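PDB 3JS4: superoxide dismutase from Anaplasma phagocytophilum, which probably catalyses the dismutation of superoxide radicals to oxygen and hydrogen peroxide by successive reduction and oxidation of an active-site iron ion. Local coordinates for residues 183-188 and 201-206; 98-103 and 148-153; 136-141 and 162-167. All blocks are in the same frame, centred on the assembly; numbering follows the deposited sequence.

How the contacts relate
The three contacts surround one antiparallel sheet, in which strand 149-156 lies between strands 161-168 and 179-186. Contact 2 sets helix 89-106 against one face of the central strand; contacts 1 and 3 bring helices 200-211 and 131-144 to the other face, where Met185 and Phe138 touch. Contact centres are about 11 Å apart for 1 with 2 and for 1 with 3, and about 13 Å for 2 with 3. Along the chain, contacts 2 and 3 interleave, and contact 1 follows both. Contacts 1 and 2 each supply an iron ligand, Asp186 and His101, so the metal joins the alpha-hairpin domain to the C-terminal domain; contact 3 lies farther from it.

Contact 1 (183-188 and 201-206); sequences ATMDVW and KKYIDV. With FE (Fe (III) ion), chain E.
The hydroxyl of Tyr203 donates a hydrogen bond to the backbone carbonyl of Asp186, with Tyr203 OH 2.7 Å from Asp186 O. It arrives in the carbonyl plane, on a lone pair, at a C=O...donor angle of 141°. The same hydroxyl is also hydrogen-bonded to Tyr104 OH of helix 89-106, so a helix 200-211 residue joins two other elements through one oxygen. What makes this carbonyl notable is the residue that bears it: the OD2 of Asp186 binds the iron(III) ion at 2.0 Å, beside His45, His101, His190 and a water. The other carboxylate oxygen faces back to the chain, where Trp188 N donates to Asp186 OD1 at 3.0 Å from above the carboxylate plane, closing an Asx turn at the end of the strand. The metal-bound water adds a weak bond to OD1.

Beside this polar pair lies a thioether. Met185 leaves the strand extended through its first two torsions, sliding past Tyr203 in the opposite sense, and its CG lies 3.5 Å from Tyr203 OH. The sulfur makes an oblique Met-aromatic contact, Met185 SD sitting 4.7 Å from the centroid of the Tyr203 ring and 40° off the normal. A bend at the third torsion (chi3 68°) then turns the methyl into Ile204, Met185 CE to Ile204 CG1 3.7 Å, while Val187 CG1 stands more loosely at the edge of the tyrosine ring.

Asp186 is thus held at its carbonyl by a tyrosine and at its carboxylate by a backbone turn as well as by the iron, which is consistent with OD2 being kept on the metal. The buried peptide oxygen is satisfied within an otherwise largely apolar interface, a second-shell pattern consistent with a rigid iron site.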
loop_
_atom_site.group_PDB
_atom_site.type_symbol
_atom_site.label_atom_id
_atom_site.label_comp_id
_atom_site.label_asym_id
_atom_site.label_seq_id
_atom_site.Cartn_x
_atom_site.Cartn_y
_atom_site.Cartn_z
ATOM N N ALA A 183 4.075 -4.023 3.370
ATOM C CA ALA A 183 3.035 -3.095 3.852
ATOM C C ALA A 183 3.174 -1.767 3.135
ATOM O O ALA A 183 4.273 -1.412 2.687
ATOM C CB ALA A 183 3.146 -2.884 5.378
ATOM N N THR A 184 2.068 -1.019 3.031
ATOM C CA THR A 184 2.126 0.291 2.416
ATOM C C THR A 184 1.296 1.302 3.214
ATOM O O THR A 184 0.339 0.946 3.903
ATOM C CB THR A 184 1.683 0.283 0.910
ATOM O OG1 THR A 184 2.011 1.530 0.283
ATOM C CG2 THR A 184 0.177 0.050 0.754
ATOM N N MET A 185 1.697 2.556 3.088
ATOM C CA MET A 185 0.990 3.711 3.598
ATOM C C MET A 185 0.776 4.687 2.435
ATOM O O MET A 185 1.742 5.195 1.836
ATOM C CB MET A 185 1.823 4.381 4.688
ATOM C CG MET A 185 1.238 5.714 5.152
ATOM S SD MET A 185 2.234 6.537 6.420
ATOM C CE MET A 185 3.724 6.984 5.508
ATOM N N ASP A 186 -0.488 4.904 2.097
ATOM C CA ASP A 186 -0.912 5.873 1.081
ATOM C C ASP A 186 -0.527 7.280 1.532
ATOM O O ASP A 186 -0.934 7.721 2.625
ATOM C CB ASP A 186 -2.450 5.772 0.978
ATOM C CG ASP A 186 -3.041 6.501 -0.222
ATOM O OD1 ASP A 186 -2.333 7.212 -0.944
ATOM O OD2 ASP A 186 -4.265 6.376 -0.425
ATOM N N VAL A 187 0.254 7.997 0.726
ATOM C CA VAL A 187 0.452 9.427 0.991
ATOM C C VAL A 187 -0.143 10.398 -0.056
ATOM O O VAL A 187 0.191 11.608 -0.051
ATOM C CB VAL A 187 1.938 9.793 1.369
ATOM C CG1 VAL A 187 2.375 9.011 2.646
ATOM C CG2 VAL A 187 2.878 9.580 0.222
ATOM N N TRP A 188 -1.049 9.896 -0.915
ATOM C CA TRP A 188 -1.873 10.823 -1.670
ATOM C C TRP A 188 -2.572 11.700 -0.646
ATOM O O TRP A 188 -3.006 11.213 0.429
ATOM C CB TRP A 188 -2.927 10.110 -2.512
ATOM C CG TRP A 188 -2.434 9.463 -3.806
ATOM C CD1 TRP A 188 -1.523 8.436 -3.927
ATOM C CD2 TRP A 188 -2.891 9.751 -5.128
ATOM N NE1 TRP A 188 -1.354 8.100 -5.256
ATOM C CE2 TRP A 188 -2.197 8.877 -6.013
ATOM C CE3 TRP A 188 -3.843 10.648 -5.658
ATOM C CZ2 TRP A 188 -2.403 8.887 -7.400
ATOM C CZ3 TRP A 188 -4.045 10.658 -7.053
ATOM C CH2 TRP A 188 -3.322 9.783 -7.900
ATOM N N LYS A 201 2.809 14.716 8.437
ATOM C CA LYS A 201 3.547 14.113 9.551
ATOM C C LYS A 201 2.624 13.598 10.648
ATOM O O LYS A 201 2.874 12.530 11.184
ATOM C CB LYS A 201 4.585 15.057 10.164
ATOM C CG LYS A 201 5.547 14.304 11.107
ATOM C CD LYS A 201 6.611 15.183 11.703
ATOM C CE LYS A 201 7.639 14.344 12.496
ATOM N NZ LYS A 201 6.981 13.591 13.629
ATOM N N LYS A 202 1.577 14.355 10.988
ATOM C CA LYS A 202 0.635 13.893 12.009
ATOM C C LYS A 202 0.018 12.564 11.617
ATOM O O LYS A 202 -0.052 11.659 12.427
ATOM C CB LYS A 202 -0.464 14.923 12.310
ATOM C CG LYS A 202 -0.513 15.237 13.767
ATOM C CD LYS A 202 -1.730 16.068 14.166
ATOM C CE LYS A 202 -2.059 15.822 15.633
ATOM N NZ LYS A 202 -3.211 16.656 16.107
ATOM N N TYR A 203 -0.400 12.450 10.357
ATOM C CA TYR A 203 -0.937 11.191 9.817
ATOM C C TYR A 203 0.100 10.058 9.808
ATOM O O TYR A 203 -0.232 8.914 10.114
ATOM C CB TYR A 203 -1.476 11.413 8.391
ATOM C CG TYR A 203 -1.606 10.176 7.514
ATOM C CD1 TYR A 203 -2.632 9.250 7.717
ATOM C CD2 TYR A 203 -0.769 9.990 6.427
ATOM C CE1 TYR A 203 -2.768 8.126 6.885
ATOM C CE2 TYR A 203 -0.889 8.883 5.601
ATOM C CZ TYR A 203 -1.902 7.961 5.822
ATOM O OH TYR A 203 -2.036 6.858 4.987
ATOM N N ILE A 204 1.342 10.364 9.442
ATOM C CA ILE A 204 2.402 9.333 9.465
ATOM C C ILE A 204 2.653 8.842 10.910
ATOM O O ILE A 204 2.824 7.639 11.148
ATOM C CB ILE A 204 3.727 9.816 8.806
ATOM C CG1 ILE A 204 3.494 10.149 7.327
ATOM C CG2 ILE A 204 4.808 8.714 8.901
ATOM C CD1 ILE A 204 4.652 10.868 6.662
ATOM N N ASP A 205 2.660 9.782 11.858
ATOM C CA ASP A 205 2.822 9.459 13.271
ATOM C C ASP A 205 1.740 8.516 13.738
ATOM O O ASP A 205 2.032 7.508 14.379
ATOM C CB ASP A 205 2.815 10.710 14.143
ATOM C CG ASP A 205 4.043 11.579 13.949
ATOM O OD1 ASP A 205 5.016 11.147 13.288
ATOM O OD2 ASP A 205 4.031 12.711 14.480
ATOM N N VAL A 206 0.495 8.846 13.400
ATOM C CA VAL A 206 -0.643 8.035 13.763
ATOM C C VAL A 206 -0.580 6.641 13.110
ATOM O O VAL A 206 -0.885 5.624 13.751
ATOM C CB VAL A 206 -1.945 8.762 13.413
ATOM C CG1 VAL A 206 -3.102 7.802 13.425
ATOM C CG2 VAL A 206 -2.186 9.897 14.399
HETATM FE FE FE E . -5.715 6.579 -1.843
HETATM O O HOH W 1 -4.181 6.804 -3.474
#

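Contact 2 (98-103 and 148-153); sequences IWNHDF and SGWVWL. With FE (Fe (III) ion), chain E.
Asn100 points from helix 89-106 into the angle between Trp150 and Trp152 and meets each with a different part. Asn100 CB lies over the face of Trp150, 3.7 Å from the centroid of the six-membered ring, in a CH-pi contact. Farther out, CG stands anti to the carbonyl carbon, beside the backbone N (chi1 -64°), which carries the amide toward both indoles. Asn100 OD1 then reaches the edge of Trp152, in the plane of that ring and 3.5 Å from Trp152 CH2, with the amide turned 71° against the indole. The other tip atom, ND2, passes near Trp150 but finds its hydrogen-bond partners in Gln97 OE1 and Ala170 O, which fix the rotation of the amide.

Trp150 is shared with the next residue along the helix. The edge of its six-membered ring points at the face of His101 in an edge-to-face pair, with centroids 5.0 Å apart and planes at 87°; CH2 comes over the centre of the imidazole. His101 NE2 binds the iron at 2.2 Å, and ND1 is hydrogen-bonded to Gln97 O one helical turn back. On the other flank, Trp152 CZ3 packs 3.7 Å from Phe103 CD2 in an oblique pair, and it lies 3.9 Å from Trp99 CZ3, at the edge of that ring. Trp152 NE1 is hydrogen-bonded to Thr167 OG1.

Gln97 O and the Trp150 edge both bear on the imidazole and would help set its rotation toward the iron. An aromatic second shell of the kind known in iron and manganese superoxide dismutases thus couples helix and sheet through ring and CH-pi contacts, with no hydrogen bond directly between the segments.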
loop_
_atom_site.group_PDB
_atom_site.type_symbol
_atom_site.label_atom_id
_atom_site.label_comp_id
_atom_site.label_asym_id
_atom_site.label_seq_id
_atom_site.Cartn_x
_atom_site.Cartn_y
_atom_site.Cartn_z
ATOM N N ILE A 98 -6.022 0.086 -7.752
ATOM C CA ILE A 98 -6.888 -0.875 -7.045
ATOM C C ILE A 98 -6.028 -1.812 -6.191
ATOM O O ILE A 98 -6.301 -2.032 -4.997
ATOM C CB ILE A 98 -7.770 -1.731 -7.983
ATOM C CG1 ILE A 98 -8.763 -0.875 -8.784
ATOM C CG2 ILE A 98 -8.540 -2.768 -7.142
ATOM C CD1 ILE A 98 -9.375 -1.661 -10.010
ATOM N N TRP A 99 -4.990 -2.361 -6.821
ATOM C CA TRP A 99 -4.053 -3.275 -6.142
ATOM C C TRP A 99 -3.422 -2.574 -4.928
ATOM O O TRP A 99 -3.366 -3.144 -3.835
ATOM C CB TRP A 99 -2.950 -3.759 -7.121
ATOM C CG TRP A 99 -2.107 -4.918 -6.533
ATOM C CD1 TRP A 99 -2.263 -6.269 -6.792
ATOM C CD2 TRP A 99 -1.010 -4.815 -5.600
ATOM N NE1 TRP A 99 -1.342 -6.997 -6.071
ATOM C CE2 TRP A 99 -0.563 -6.136 -5.333
ATOM C CE3 TRP A 99 -0.361 -3.732 -4.968
ATOM C CZ2 TRP A 99 0.508 -6.408 -4.454
ATOM C CZ3 TRP A 99 0.704 -4.004 -4.087
ATOM C CH2 TRP A 99 1.132 -5.343 -3.852
ATOM N N ASN A 100 -2.946 -1.341 -5.112
ATOM C CA ASN A 100 -2.336 -0.586 -4.012
ATOM C C ASN A 100 -3.281 -0.336 -2.827
ATOM O O ASN A 100 -2.880 -0.433 -1.667
ATOM C CB ASN A 100 -1.856 0.781 -4.495
ATOM C CG ASN A 100 -0.739 0.689 -5.527
ATOM O OD1 ASN A 100 -0.049 -0.317 -5.620
ATOM N ND2 ASN A 100 -0.555 1.770 -6.295
ATOM N N HIS A 101 -4.510 0.064 -3.114
ATOM C CA HIS A 101 -5.492 0.286 -2.043
ATOM C C HIS A 101 -5.849 -1.023 -1.321
ATOM O O HIS A 101 -5.969 -1.034 -0.094
ATOM C CB HIS A 101 -6.750 1.000 -2.576
ATOM C CG HIS A 101 -6.530 2.461 -2.825
ATOM N ND1 HIS A 101 -5.979 2.938 -4.001
ATOM C CD2 HIS A 101 -6.716 3.544 -2.028
ATOM C CE1 HIS A 101 -5.888 4.258 -3.933
ATOM N NE2 HIS A 101 -6.300 4.650 -2.738
ATOM N N ASP A 102 -5.991 -2.122 -2.064
ATOM C CA ASP A 102 -6.281 -3.416 -1.422
ATOM C C ASP A 102 -5.142 -3.686 -0.419
ATOM O O ASP A 102 -5.386 -4.101 0.720
ATOM C CB ASP A 102 -6.352 -4.595 -2.427
ATOM C CG ASP A 102 -7.631 -4.621 -3.287
ATOM O OD1 ASP A 102 -8.635 -3.931 -3.008
ATOM O OD2 ASP A 102 -7.628 -5.386 -4.280
ATOM N N PHE A 103 -3.904 -3.451 -0.847
ATOM C CA PHE A 103 -2.723 -3.715 -0.018
ATOM C C PHE A 103 -2.711 -2.788 1.199
ATOM O O PHE A 103 -2.350 -3.199 2.317
ATOM C CB PHE A 103 -1.442 -3.467 -0.839
ATOM C CG PHE A 103 -0.246 -4.276 -0.371
ATOM C CD1 PHE A 103 -0.206 -5.650 -0.568
ATOM C CD2 PHE A 103 0.837 -3.657 0.250
ATOM C CE1 PHE A 103 0.889 -6.409 -0.135
ATOM C CE2 PHE A 103 1.935 -4.392 0.671
ATOM C CZ PHE A 103 1.970 -5.779 0.465
ATOM N N SER A 148 1.829 13.113 -4.982
ATOM C CA SER A 148 1.043 11.921 -4.642
ATOM C C SER A 148 1.918 10.671 -4.678
ATOM O O SER A 148 2.836 10.589 -5.496
ATOM C CB SER A 148 -0.101 11.745 -5.667
ATOM O OG SER A 148 -0.871 12.940 -5.820
ATOM N N GLY A 149 1.615 9.692 -3.825
ATOM C CA GLY A 149 2.333 8.419 -3.852
ATOM C C GLY A 149 2.129 7.507 -2.665
ATOM O O GLY A 149 1.114 7.602 -1.962
ATOM N N TRP A 150 3.109 6.623 -2.448
ATOM C CA TRP A 150 3.000 5.520 -1.501
ATOM C C TRP A 150 4.351 5.286 -0.803
ATOM O O TRP A 150 5.416 5.419 -1.420
ATOM C CB TRP A 150 2.609 4.221 -2.235
ATOM C CG TRP A 150 1.302 4.324 -2.948
ATOM C CD1 TRP A 150 1.090 4.829 -4.200
ATOM C CD2 TRP A 150 -0.000 3.955 -2.434
ATOM N NE1 TRP A 150 -0.259 4.783 -4.508
ATOM C CE2 TRP A 150 -0.950 4.256 -3.445
ATOM C CE3 TRP A 150 -0.444 3.375 -1.240
ATOM C CZ2 TRP A 150 -2.340 4.011 -3.287
ATOM C CZ3 TRP A 150 -1.825 3.119 -1.091
ATOM C CH2 TRP A 150 -2.748 3.460 -2.101
ATOM N N VAL A 151 4.293 4.885 0.464
ATOM C CA VAL A 151 5.476 4.427 1.198
ATOM C C VAL A 151 5.358 2.912 1.421
ATOM O O VAL A 151 4.291 2.412 1.805
ATOM C CB VAL A 151 5.594 5.195 2.519
ATOM C CG1 VAL A 151 6.765 4.717 3.379
ATOM C CG2 VAL A 151 5.714 6.682 2.211
ATOM N N TRP A 152 6.434 2.190 1.131
ATOM C CA TRP A 152 6.455 0.730 1.265
ATOM C C TRP A 152 7.523 0.241 2.247
ATOM O O TRP A 152 8.685 0.676 2.181
ATOM C CB TRP A 152 6.721 0.067 -0.101
ATOM C CG TRP A 152 5.835 0.592 -1.192
ATOM C CD1 TRP A 152 6.012 1.731 -1.915
ATOM C CD2 TRP A 152 4.602 0.013 -1.648
ATOM N NE1 TRP A 152 4.969 1.901 -2.797
ATOM C CE2 TRP A 152 4.089 0.865 -2.655
ATOM C CE3 TRP A 152 3.885 -1.142 -1.305
ATOM C CZ2 TRP A 152 2.899 0.587 -3.349
ATOM C CZ3 TRP A 152 2.672 -1.411 -1.996
ATOM C CH2 TRP A 152 2.208 -0.548 -2.993
ATOM N N LEU A 153 7.139 -0.699 3.109
ATOM C CA LEU A 153 8.101 -1.580 3.765
ATOM C C LEU A 153 8.264 -2.784 2.841
ATOM O O LEU A 153 7.276 -3.429 2.463
ATOM C CB LEU A 153 7.624 -2.030 5.163
ATOM C CG LEU A 153 8.528 -3.006 5.929
ATOM C CD1 LEU A 153 9.950 -2.409 6.102
ATOM C CD2 LEU A 153 7.936 -3.406 7.302
HETATM FE FE FE E . -5.715 6.579 -1.843
HETATM O O HOH W 1 -4.181 6.804 -3.474
#

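Contact 3 (136-141 and 162-167); sequences NAFTTS and LKVVST
Helix segment 136-141 and strand segment 162-167 run almost parallel, their axes 8.2 Å apart and inclined by only 9°. Two backbone positions are in close register: the CA atoms of Phe138 and Val164 are 6.1 Å apart, and those of Ser141 and Ser166 are 6.2 Å apart.

Val164 points at the helix and sends its two methyls to different partners. Val164 CG1, anti to the backbone N (chi1 178°), rests on Ser141 CB at 3.6 Å. Val164 CG2 goes to the edge of the Phe138 ring, near its plane and 4.0 Å from Phe138 CD2, with Ala137 CB more distant. Beyond the valine two serines face each other without a direct hydrogen bond: Ser141 OG lies 3.5 Å from Ser166 CB. A water makes the link instead, donating to Ser141 O at 2.6 Å and hydrogen-bonding Ser166 OG at 2.8 Å. Ser166 OG is further bonded to Gln145 OE1, just beyond the helix.

Within the C-terminal domain this joins helix 131-144 to a strand at the margin of the three-stranded sheet, while Phe138 continues inward to Val151 of the central strand. The chemistry divides along the interface: apolar contact at Val164, and a water bridge at the serines, where one water bonds Ser141 O and Ser166 OG and so links the helix to the strand.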
loop_
_atom_site.group_PDB
_atom_site.type_symbol
_atom_site.label_atom_id
_atom_site.label_comp_id
_atom_site.label_asym_id
_atom_site.label_seq_id
_atom_site.Cartn_x
_atom_site.Cartn_y
_atom_site.Cartn_z
ATOM N N ASN A 136 12.006 6.187 12.044
ATOM C CA ASN A 136 12.646 7.336 11.399
ATOM C C ASN A 136 12.740 7.217 9.893
ATOM O O ASN A 136 12.513 8.199 9.197
ATOM C CB ASN A 136 14.011 7.652 12.018
ATOM C CG ASN A 136 13.888 8.179 13.453
ATOM O OD1 ASN A 136 12.800 8.587 13.891
ATOM N ND2 ASN A 136 14.987 8.151 14.194
ATOM N N ALA A 137 13.047 6.018 9.394
ATOM C CA ALA A 137 13.199 5.799 7.955
ATOM C C ALA A 137 11.829 5.889 7.284
ATOM O O ALA A 137 11.683 6.516 6.238
ATOM C CB ALA A 137 13.837 4.446 7.681
ATOM N N PHE A 138 10.834 5.267 7.909
ATOM C CA PHE A 138 9.485 5.269 7.392
ATOM C C PHE A 138 8.933 6.693 7.348
ATOM O O PHE A 138 8.311 7.076 6.358
ATOM C CB PHE A 138 8.592 4.352 8.238
ATOM C CG PHE A 138 7.361 3.862 7.521
ATOM C CD1 PHE A 138 6.159 4.534 7.643
ATOM C CD2 PHE A 138 7.414 2.722 6.717
ATOM C CE1 PHE A 138 5.005 4.069 6.982
ATOM C CE2 PHE A 138 6.269 2.255 6.056
ATOM C CZ PHE A 138 5.057 2.942 6.191
ATOM N N THR A 139 9.185 7.480 8.401
ATOM C CA THR A 139 8.662 8.853 8.483
ATOM C C THR A 139 9.349 9.758 7.452
ATOM O O THR A 139 8.689 10.518 6.742
ATOM C CB THR A 139 8.804 9.443 9.921
ATOM O OG1 THR A 139 8.116 8.600 10.861
ATOM C CG2 THR A 139 8.230 10.860 10.004
ATOM N N THR A 140 10.674 9.628 7.348
ATOM C CA THR A 140 11.481 10.395 6.400
ATOM C C THR A 140 11.020 10.121 4.977
ATOM O O THR A 140 10.959 11.028 4.131
ATOM C CB THR A 140 12.978 10.015 6.565
ATOM O OG1 THR A 140 13.410 10.409 7.872
ATOM C CG2 THR A 140 13.880 10.687 5.516
ATOM N N SER A 141 10.733 8.848 4.710
ATOM C CA SER A 141 10.339 8.435 3.374
ATOM C C SER A 141 8.970 9.042 3.023
ATOM O O SER A 141 8.762 9.528 1.912
ATOM C CB SER A 141 10.331 6.917 3.261
ATOM O OG SER A 141 9.805 6.500 2.013
ATOM N N LEU A 162 15.188 -5.787 5.194
ATOM C CA LEU A 162 14.035 -4.929 5.015
ATOM C C LEU A 162 14.543 -3.561 4.570
ATOM O O LEU A 162 15.656 -3.155 4.927
ATOM C CB LEU A 162 13.243 -4.805 6.322
ATOM C CG LEU A 162 12.752 -6.098 6.993
ATOM C CD1 LEU A 162 12.161 -5.769 8.363
ATOM C CD2 LEU A 162 11.694 -6.823 6.140
ATOM N N LYS A 163 13.745 -2.884 3.748
ATOM C CA LYS A 163 14.027 -1.522 3.313
ATOM C C LYS A 163 12.723 -0.732 3.330
ATOM O O LYS A 163 11.642 -1.314 3.220
ATOM C CB LYS A 163 14.569 -1.511 1.881
ATOM C CG LYS A 163 15.931 -2.193 1.650
ATOM C CD LYS A 163 17.071 -1.428 2.250
ATOM C CE LYS A 163 18.370 -2.240 2.180
ATOM N NZ LYS A 163 19.486 -1.467 2.781
ATOM N N VAL A 164 12.828 0.590 3.452
ATOM C CA VAL A 164 11.696 1.473 3.161
ATOM C C VAL A 164 11.960 2.201 1.835
ATOM O O VAL A 164 13.048 2.773 1.646
ATOM C CB VAL A 164 11.477 2.475 4.287
ATOM C CG1 VAL A 164 10.319 3.429 3.938
ATOM C CG2 VAL A 164 11.184 1.738 5.632
ATOM N N VAL A 165 10.997 2.143 0.909
ATOM C CA VAL A 165 11.095 2.923 -0.328
ATOM C C VAL A 165 9.779 3.664 -0.580
ATOM O O VAL A 165 8.743 3.239 -0.107
ATOM C CB VAL A 165 11.439 2.054 -1.587
ATOM C CG1 VAL A 165 12.806 1.350 -1.431
ATOM C CG2 VAL A 165 10.343 1.006 -1.886
ATOM N N SER A 166 9.807 4.750 -1.347
ATOM C CA SER A 166 8.558 5.373 -1.759
ATOM C C SER A 166 8.383 5.341 -3.282
ATOM O O SER A 166 9.359 5.190 -4.053
ATOM C CB SER A 166 8.424 6.793 -1.208
ATOM O OG SER A 166 9.520 7.606 -1.601
ATOM N N THR A 167 7.129 5.424 -3.706
ATOM C CA THR A 167 6.826 5.520 -5.122
ATOM C C THR A 167 5.908 6.712 -5.418
ATOM O O THR A 167 5.170 7.192 -4.542
ATOM C CB THR A 167 6.170 4.239 -5.629
ATOM O OG1 THR A 167 4.966 3.992 -4.877
ATOM C CG2 THR A 167 7.145 3.042 -5.490
HETATM O O HOH W 2 10.607 9.569 0.018
#